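Local structure of beta-alanyl-CoA:ammonia lyase 2 (Clostridium propionicum, 4MTU) at residues G3-H8 / H72-K77; M41-G46 / P132-F137. The protein is a hot dog fold lyase that probably eliminates ammonia from beta-alanyl-CoA, and it carries a bound zinc ion. One frame throughout, in Å; residues are numbered along the deposited sequence.

Interaction 1. Residues G3-H8 / H72-K77; sequences GKKVVH and HGWIEK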
ATOM      1  N   GLY A   3      -5.391 -30.922 -14.194  1.00 18.97           N
ATOM      2  CA  GLY A   3      -6.221 -30.256 -13.193  1.00 18.30           C
ATOM      3  C   GLY A   3      -7.087 -29.199 -13.811  1.00 18.89           C
ATOM      4  O   GLY A   3      -7.252 -29.075 -15.040  1.00 31.09           O
ATOM      5  N   LYS A   4      -7.704 -28.389 -13.011  1.00 17.80           N
ATOM      6  CA  LYS A   4      -8.655 -27.348 -13.425  1.00 18.11           C
ATOM      7  C   LYS A   4      -7.880 -26.061 -13.683  1.00 15.41           C
ATOM      8  O   LYS A   4      -6.830 -25.815 -13.137  1.00 15.32           O
ATOM      9  CB  LYS A   4      -9.700 -27.105 -12.305  1.00 19.68           C
ATOM     10  CG  LYS A   4      -9.307 -26.345 -11.064  1.00 20.12           C
ATOM     11  CD  LYS A   4     -10.353 -26.297  -9.957  1.00 21.40           C
ATOM     12  CE  LYS A   4      -9.946 -25.609  -8.670  1.00 21.32           C
ATOM     13  NZ  LYS A   4     -10.953 -25.736  -7.531  1.00 26.28           N
ATOM     14  N   LYS A   5      -8.496 -25.193 -14.475  1.00 14.64           N
ATOM     15  CA  LYS A   5      -8.046 -23.829 -14.665  1.00 14.85           C
ATOM     16  C   LYS A   5      -8.370 -23.042 -13.406  1.00 15.29           C
ATOM     17  O   LYS A   5      -9.486 -23.114 -12.914  1.00 19.47           O
ATOM     18  CB  LYS A   5      -8.703 -23.272 -15.922  1.00 18.23           C
ATOM     19  CG  LYS A   5      -8.287 -21.892 -16.359  1.00 24.60           C
ATOM     20  CD  LYS A   5      -8.940 -21.499 -17.710  1.00 27.93           C
ATOM     21  CE  LYS A   5      -8.560 -22.364 -18.894  1.00 31.35           C
ATOM     22  NZ  LYS A   5      -8.980 -21.893 -20.279  1.00 34.86           N
ATOM     23  N   VAL A   6      -7.453 -22.247 -12.909  1.00 13.01           N
ATOM     24  CA  VAL A   6      -7.666 -21.333 -11.803  1.00 12.99           C
ATOM     25  C   VAL A   6      -7.933 -19.945 -12.417  1.00 12.14           C
ATOM     26  O   VAL A   6      -7.261 -19.494 -13.324  1.00 13.00           O
ATOM     27  CB  VAL A   6      -6.478 -21.293 -10.886  1.00 13.22           C
ATOM     28  CG1 VAL A   6      -6.504 -20.116  -9.937  1.00 14.74           C
ATOM     29  CG2 VAL A   6      -6.422 -22.625 -10.100  1.00 16.76           C
ATOM     30  N   VAL A   7      -8.959 -19.287 -11.866  1.00 12.36           N
ATOM     31  CA  VAL A   7      -9.390 -17.962 -12.331  1.00 12.28           C
ATOM     32  C   VAL A   7      -9.416 -17.000 -11.154  1.00 12.15           C
ATOM     33  O   VAL A   7     -10.174 -17.185 -10.217  1.00 15.24           O
ATOM     34  CB  VAL A   7     -10.761 -18.035 -12.975  1.00 15.04           C
ATOM     35  CG1 VAL A   7     -11.307 -16.662 -13.370  1.00 17.26           C
ATOM     36  CG2 VAL A   7     -10.766 -18.960 -14.190  1.00 18.49           C
ATOM     37  N   HIS A   8      -8.520 -16.024 -11.153  1.00 10.74           N
ATOM     38  CA  HIS A   8      -8.613 -14.901 -10.248  1.00 10.52           C
ATOM     39  C   HIS A   8      -9.432 -13.798 -10.939  1.00 10.30           C
ATOM     40  O   HIS A   8      -9.425 -13.696 -12.166  1.00 11.47           O
ATOM     41  CB  HIS A   8      -7.226 -14.416  -9.827  1.00 10.77           C
ATOM     42  CG  HIS A   8      -6.507 -15.329  -8.908  1.00 10.58           C
ATOM     43  ND1 HIS A   8      -5.415 -14.924  -8.167  1.00 11.29           N
ATOM     44  CD2 HIS A   8      -6.743 -16.651  -8.657  1.00 11.55           C
ATOM     45  CE1 HIS A   8      -5.035 -15.964  -7.460  1.00 11.51           C
ATOM     46  NE2 HIS A   8      -5.789 -17.047  -7.728  1.00 11.89           N
ATOM     47  N   HIS A  72      -6.272 -15.984 -15.649  1.00 12.09           N
ATOM     48  CA  HIS A  72      -6.437 -17.433 -15.767  1.00 12.31           C
ATOM     49  C   HIS A  72      -5.062 -18.103 -15.774  1.00 11.84           C
ATOM     50  O   HIS A  72      -4.091 -17.585 -16.350  1.00 12.75           O
ATOM     51  CB  HIS A  72      -7.132 -17.776 -17.098  1.00 13.79           C
ATOM     52  CG  HIS A  72      -8.507 -17.183 -17.221  1.00 15.22           C
ATOM     53  ND1 HIS A  72      -9.339 -17.633 -18.204  1.00 17.72           N
ATOM     54  CD2 HIS A  72      -9.119 -16.212 -16.560  1.00 18.63           C
ATOM     55  CE1 HIS A  72     -10.485 -16.933 -18.074  1.00 17.52           C
ATOM     56  NE2 HIS A  72     -10.361 -16.050 -17.089  1.00 17.77           N
ATOM     57  N   GLY A  73      -4.956 -19.280 -15.133  1.00 11.67           N
ATOM     58  CA  GLY A  73      -3.767 -20.058 -15.238  1.00 11.77           C
ATOM     59  C   GLY A  73      -4.076 -21.533 -15.140  1.00 11.67           C
ATOM     60  O   GLY A  73      -5.055 -21.951 -14.510  1.00 12.59           O
ATOM     61  N   TRP A  74      -3.196 -22.326 -15.760  1.00 12.06           N
ATOM     62  CA  TRP A  74      -3.362 -23.793 -15.660  1.00 12.27           C
ATOM     63  C   TRP A  74      -1.976 -24.425 -15.852  1.00 12.50           C
ATOM     64  O   TRP A  74      -1.057 -23.869 -16.420  1.00 13.31           O
ATOM     65  CB  TRP A  74      -4.357 -24.301 -16.688  1.00 13.80           C
ATOM     66  CG  TRP A  74      -4.042 -24.049 -18.113  1.00 14.65           C
ATOM     67  CD1 TRP A  74      -3.380 -24.917 -18.939  1.00 16.14           C
ATOM     68  CD2 TRP A  74      -4.334 -22.873 -18.879  1.00 15.31           C
ATOM     69  NE1 TRP A  74      -3.273 -24.338 -20.170  1.00 18.90           N
ATOM     70  CE2 TRP A  74      -3.835 -23.091 -20.179  1.00 18.53           C
ATOM     71  CE3 TRP A  74      -4.952 -21.664 -18.601  1.00 16.94           C
ATOM     72  CZ2 TRP A  74      -3.968 -22.118 -21.197  1.00 20.14           C
ATOM     73  CZ3 TRP A  74      -5.082 -20.734 -19.588  1.00 19.56           C
ATOM     74  CH2 TRP A  74      -4.603 -20.931 -20.874  1.00 21.99           C
ATOM     75  N   ILE A  75      -1.895 -25.656 -15.331  1.00 12.84           N
ATOM     76  CA  ILE A  75      -0.726 -26.478 -15.513  1.00 12.96           C
ATOM     77  C   ILE A  75      -0.754 -27.152 -16.848  1.00 13.85           C
ATOM     78  O   ILE A  75      -1.715 -27.877 -17.156  1.00 15.30           O
ATOM     79  CB  ILE A  75      -0.588 -27.530 -14.380  1.00 13.45           C
ATOM     80  CG1 ILE A  75      -0.588 -26.874 -12.992  1.00 13.70           C
ATOM     81  CG2 ILE A  75       0.635 -28.390 -14.634  1.00 15.00           C
ATOM     82  CD1 ILE A  75      -0.576 -27.858 -11.825  1.00 15.38           C
ATOM     83  N   GLU A  76       0.255 -26.964 -17.650  1.00 14.74           N
ATOM     84  CA  GLU A  76       0.418 -27.646 -18.922  1.00 16.27           C
ATOM     85  C   GLU A  76       1.222 -28.931 -18.722  1.00 17.76           C
ATOM     86  O   GLU A  76       0.895 -29.948 -19.393  1.00 21.17           O
ATOM     87  CB  GLU A  76       1.142 -26.762 -19.915  1.00 19.36           C
ATOM     88  CG  GLU A  76       1.021 -27.372 -21.288  1.00 36.28           C
ATOM     89  N   LYS A  77       2.269 -28.964 -17.930  1.00 16.98           N
ATOM     90  CA  LYS A  77       3.127 -30.124 -17.763  1.00 18.23           C
ATOM     91  C   LYS A  77       3.637 -30.157 -16.332  1.00 16.65           C
ATOM     92  O   LYS A  77       4.127 -29.191 -15.753  1.00 17.78           O
ATOM     93  CB  LYS A  77       4.348 -30.047 -18.658  1.00 22.34           C
ATOM     94  CG  LYS A  77       5.501 -31.003 -18.565  1.00 30.11           C
ATOM     95  CD  LYS A  77       6.525 -30.663 -19.643  1.00 36.23           C
TER
HETATM   96  O   HOH W   1      -4.247 -26.627 -13.987  1.00 15.34           O
HETATM   97  O   HOH W   2      -8.898 -19.046 -20.343  1.00 26.10           O
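Val-6 and Gly-73 face each other as an antiparallel hydrogen-bonded pair where 4-11, one of the two outermost strands of the hot dog fold sheet within this chain, runs beside strand 68-78. Val-6 N donates to Gly-73 O at 2.9 Å, and Gly-73 N donates back to Val-6 O at the same length. The next pair, Val-7 with His-72, is a non-hydrogen-bonded one, and its side chains lie next to each other on the same face of the sheet. There Val-7 CG2 sits over one face of the imidazole, 4.1 Å from the centroid and offset toward the rim, a CH-pi contact.

Lys-5 rises from the sheet beside Trp-74, pointing the same way, and its CD passes near His-72 ND1. CG is anti to the backbone N (chi1 -176°), and the chain stays extended until a bend at chi3 (-63°) swings the ammonium over the Trp-74 indole. This is a cation-pi contact, with NZ 4.5 Å from the centroid of the six-membered ring, while CE lies 3.7 Å from Trp-74 CE3. Toward Gly-3 the strands part, and one water takes the place of a direct bond, giving a proton to Lys-4 O and accepting one from Ile-75 N.

Further out, Glu-70 holds His-72 NE2, the Trp-90 ring meets that imidazole obliquely, and Val-6 rests on Glu-39 and Leu-40 of helix 27-45. At the other ring nitrogen, a water lying in the imidazole plane bridges His-72 ND1, at 2.6 Å, to Lys-5 NZ.

Interaction 2. Residues M41-G46 / P132-F137; sequences MVYVDG and PQESSF. With ZN (zinc ion), chain B.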
ATOM      1  N   MET A  41       0.000 -24.639  -7.534  1.00 10.93           N
ATOM      2  CA  MET A  41       0.994 -25.457  -6.868  1.00 11.27           C
ATOM      3  C   MET A  41       0.447 -26.020  -5.557  1.00 11.00           C
ATOM      4  O   MET A  41       0.744 -27.195  -5.195  1.00 11.95           O
ATOM      5  CB  MET A  41       2.287 -24.656  -6.664  1.00 11.63           C
ATOM      6  CG  MET A  41       2.985 -24.310  -7.954  1.00 12.62           C
ATOM      7  SD  MET A  41       3.433 -25.726  -8.992  1.00 13.47           S
ATOM      8  CE  MET A  41       2.089 -25.766 -10.165  1.00 14.26           C
ATOM      9  N   VAL A  42      -0.316 -25.242  -4.834  1.00 11.00           N
ATOM     10  CA  VAL A  42      -0.988 -25.752  -3.649  1.00 10.84           C
ATOM     11  C   VAL A  42      -1.827 -26.971  -4.018  1.00 10.92           C
ATOM     12  O   VAL A  42      -1.822 -28.004  -3.333  1.00 11.74           O
ATOM     13  CB  VAL A  42      -1.854 -24.636  -2.982  1.00 11.58           C
ATOM     14  CG1 VAL A  42      -2.711 -25.240  -1.859  1.00 12.21           C
ATOM     15  CG2 VAL A  42      -0.947 -23.512  -2.471  1.00 12.54           C
ATOM     16  N   TYR A  43      -2.587 -26.839  -5.096  1.00 11.23           N
ATOM     17  CA  TYR A  43      -3.471 -27.930  -5.500  1.00 11.71           C
ATOM     18  C   TYR A  43      -2.755 -29.175  -6.030  1.00 12.24           C
ATOM     19  O   TYR A  43      -3.188 -30.287  -5.784  1.00 12.93           O
ATOM     20  CB  TYR A  43      -4.489 -27.439  -6.535  1.00 12.16           C
ATOM     21  CG  TYR A  43      -5.437 -26.388  -6.035  1.00 12.14           C
ATOM     22  CD1 TYR A  43      -5.748 -26.214  -4.691  1.00 13.49           C
ATOM     23  CD2 TYR A  43      -6.060 -25.513  -6.931  1.00 12.42           C
ATOM     24  CE1 TYR A  43      -6.603 -25.241  -4.247  1.00 13.33           C
ATOM     25  CE2 TYR A  43      -6.917 -24.548  -6.478  1.00 12.89           C
ATOM     26  CZ  TYR A  43      -7.208 -24.393  -5.154  1.00 13.16           C
ATOM     27  OH  TYR A  43      -8.039 -23.399  -4.698  1.00 14.97           O
ATOM     28  N   VAL A  44      -1.666 -28.978  -6.765  1.00 11.44           N
ATOM     29  CA  VAL A  44      -1.007 -30.132  -7.397  1.00 12.07           C
ATOM     30  C   VAL A  44      -0.097 -30.869  -6.429  1.00 11.78           C
ATOM     31  O   VAL A  44       0.087 -32.090  -6.563  1.00 13.16           O
ATOM     32  CB  VAL A  44      -0.261 -29.725  -8.700  1.00 12.93           C
ATOM     33  CG1 VAL A  44       1.036 -29.049  -8.432  1.00 13.43           C
ATOM     34  CG2 VAL A  44      -0.131 -30.971  -9.579  1.00 14.82           C
ATOM     35  N   ASP A  45       0.517 -30.170  -5.468  1.00 11.90           N
ATOM     36  CA  ASP A  45       1.519 -30.812  -4.595  1.00 11.52           C
ATOM     37  C   ASP A  45       1.601 -30.213  -3.200  1.00 11.56           C
ATOM     38  O   ASP A  45       2.537 -30.572  -2.460  1.00 12.19           O
ATOM     39  CB  ASP A  45       2.855 -30.972  -5.266  1.00 12.22           C
ATOM     40  CG  ASP A  45       3.090 -32.282  -5.967  1.00 12.70           C
ATOM     41  OD1 ASP A  45       3.544 -32.330  -7.122  1.00 14.68           O
ATOM     42  OD2 ASP A  45       2.770 -33.359  -5.364  1.00 13.90           O
ATOM     43  N   GLY A  46       0.672 -29.378  -2.781  1.00 11.36           N
ATOM     44  CA  GLY A  46       0.575 -29.037  -1.384  1.00 11.55           C
ATOM     45  C   GLY A  46       1.668 -28.140  -0.826  1.00 10.99           C
ATOM     46  O   GLY A  46       1.937 -28.193   0.390  1.00 11.52           O
ATOM     47  N   PRO A 132      -1.379 -34.379  -4.616  1.00 13.64           N
ATOM     48  CA  PRO A 132      -2.532 -33.504  -4.909  1.00 13.62           C
ATOM     49  C   PRO A 132      -3.335 -33.205  -3.650  1.00 13.24           C
ATOM     50  O   PRO A 132      -3.521 -34.041  -2.774  1.00 14.16           O
ATOM     51  CB  PRO A 132      -3.333 -34.248  -5.941  1.00 15.54           C
ATOM     52  CG  PRO A 132      -2.408 -35.205  -6.575  1.00 18.61           C
ATOM     53  CD  PRO A 132      -1.407 -35.567  -5.491  1.00 15.45           C
ATOM     54  N   GLN A 133      -3.871 -31.954  -3.603  1.00 13.35           N
ATOM     55  CA  GLN A 133      -4.626 -31.477  -2.500  1.00 13.31           C
ATOM     56  C   GLN A 133      -6.077 -31.152  -2.813  1.00 14.10           C
ATOM     57  O   GLN A 133      -6.862 -30.824  -1.936  1.00 17.06           O
ATOM     58  CB  GLN A 133      -3.992 -30.216  -1.867  1.00 13.02           C
ATOM     59  CG  GLN A 133      -2.549 -30.454  -1.438  1.00 13.08           C
ATOM     60  CD  GLN A 133      -2.403 -31.422  -0.286  1.00 12.97           C
ATOM     61  OE1 GLN A 133      -3.110 -31.319   0.716  1.00 13.74           O
ATOM     62  NE2 GLN A 133      -1.488 -32.362  -0.465  1.00 13.79           N
ATOM     63  N   GLU A 134      -6.422 -31.118  -4.091  1.00 14.70           N
ATOM     64  CA  GLU A 134      -7.708 -30.659  -4.627  1.00 15.43           C
ATOM     65  C   GLU A 134      -8.140 -31.738  -5.635  1.00 15.47           C
ATOM     66  O   GLU A 134      -7.304 -32.227  -6.422  1.00 16.18           O
ATOM     67  CB  GLU A 134      -7.623 -29.280  -5.187  1.00 15.80           C
ATOM     68  CG  GLU A 134      -8.939 -28.547  -5.347  1.00 17.47           C
ATOM     69  CD  GLU A 134      -9.695 -28.842  -6.627  1.00 17.52           C
ATOM     70  OE1 GLU A 134      -9.153 -29.466  -7.556  1.00 18.37           O
ATOM     71  OE2 GLU A 134     -10.877 -28.367  -6.729  1.00 19.66           O
ATOM     72  N   SER A 135      -9.393 -32.153  -5.607  1.00 17.10           N
ATOM     73  CA  SER A 135      -9.857 -33.325  -6.319  1.00 18.97           C
ATOM     74  C   SER A 135      -9.615 -33.281  -7.808  1.00 18.33           C
ATOM     75  O   SER A 135      -9.347 -34.354  -8.423  1.00 20.18           O
ATOM     76  CB  SER A 135     -11.324 -33.608  -5.977  1.00 22.18           C
ATOM     77  OG  SER A 135     -12.146 -32.523  -6.415  1.00 27.14           O
ATOM     78  N   SER A 136      -9.641 -32.115  -8.456  1.00 17.17           N
ATOM     79  CA  SER A 136      -9.432 -32.069  -9.902  1.00 17.78           C
ATOM     80  C   SER A 136      -7.990 -32.402 -10.290  1.00 17.20           C
ATOM     81  O   SER A 136      -7.719 -32.656 -11.481  1.00 18.63           O
ATOM     82  CB  SER A 136      -9.844 -30.729 -10.494  1.00 18.80           C
ATOM     83  OG  SER A 136      -8.915 -29.762 -10.282  1.00 22.49           O
ATOM     84  N   PHE A 137      -7.089 -32.425  -9.343  1.00 15.73           N
ATOM     85  CA  PHE A 137      -5.651 -32.678  -9.565  1.00 15.65           C
ATOM     86  C   PHE A 137      -5.260 -34.098  -9.210  1.00 16.38           C
ATOM     87  O   PHE A 137      -4.064 -34.413  -9.230  1.00 16.96           O
ATOM     88  CB  PHE A 137      -4.779 -31.678  -8.798  1.00 15.53           C
ATOM     89  CG  PHE A 137      -4.960 -30.253  -9.315  1.00 15.34           C
ATOM     90  CD1 PHE A 137      -6.075 -29.491  -8.995  1.00 16.87           C
ATOM     91  CD2 PHE A 137      -4.033 -29.654 -10.159  1.00 16.60           C
ATOM     92  CE1 PHE A 137      -6.265 -28.198  -9.503  1.00 16.50           C
ATOM     93  CE2 PHE A 137      -4.168 -28.375 -10.654  1.00 17.60           C
ATOM     94  CZ  PHE A 137      -5.306 -27.661 -10.360  1.00 16.73           C
TER
HETATM   95 ZN    ZN B 201       3.240 -34.631  -7.020  1.00 14.86          ZN
HETATM   96  O   HOH W   3       1.279 -34.256  -7.848  1.00 16.13           O
HETATM   97  O   HOH W   4       2.383 -36.468  -6.478  1.00 16.87           O
HETATM   98  O   HOH W   5       4.956 -35.263  -5.971  1.00 17.22           O
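Val-42 O lies against Gln-133 CG, 3.2 Å away, in the last turn of helix 27-45. One residue on, Tyr-43 carries much of the contact. Its carbonyl O receives Gln-133 N in a nearly straight bond of 2.8 Å, although the donor is tilted from the carbonyl plane. Its ring has Glu-134 CG over one face, and its CB stands 3.7 Å from the centroid of the Phe-137 ring, also over a face. With CG beside the backbone N (chi1 -64°), the Tyr-43 ring passes Phe-137 obliquely, the planes 47° apart, and OH reaches Glu-39. The Glu-134 carboxylate is steadied by Ser-136, whose N and OG both donate to OE1.

In the hot dog fold the long helix is wrapped by the sheet, and here the chain that follows the last strand returns to cover the helix's C-terminal end. Val-44 CB meets Phe-137 CD2 at 4.0 Å, and Val-44 O accepts from a water that is itself a zinc ligand. Asp-45 grips the zinc ion with both carboxylate oxygens, OD1 at 2.3 Å and OD2 at 2.1 Å; three waters and His-142 complete the six-atom shell, while Tyr-83 OH bonds to OD1. Gly-46 leaves the helix with positive phi (72°), and its CA packs 3.4 Å from Gln-133 CG, whose amide oxygen is bonded to Thr-107 of the second subunit.

In the fold
From the N terminus, the chain runs through strand 4-11, then helix 27-45, and later strand 68-78, whose pairing in interaction 1 closes a loop that contains the whole helix. Interaction 2 starts at the end of that helix and closes much farther along the chain, after strand 106-123, where the C-terminal loop comes back, so the two closures cross rather than nest. Their centres lie about 11 Å apart, and the two contacts touch directly: Lys-4 NZ forms a salt bridge with Glu-134 OE2, and Ile-75 packs on Val-44. The 4-11 side of this chain's sheet, the helix end and the C-terminal loop are thus joined, with both contacts also touching the second subunit.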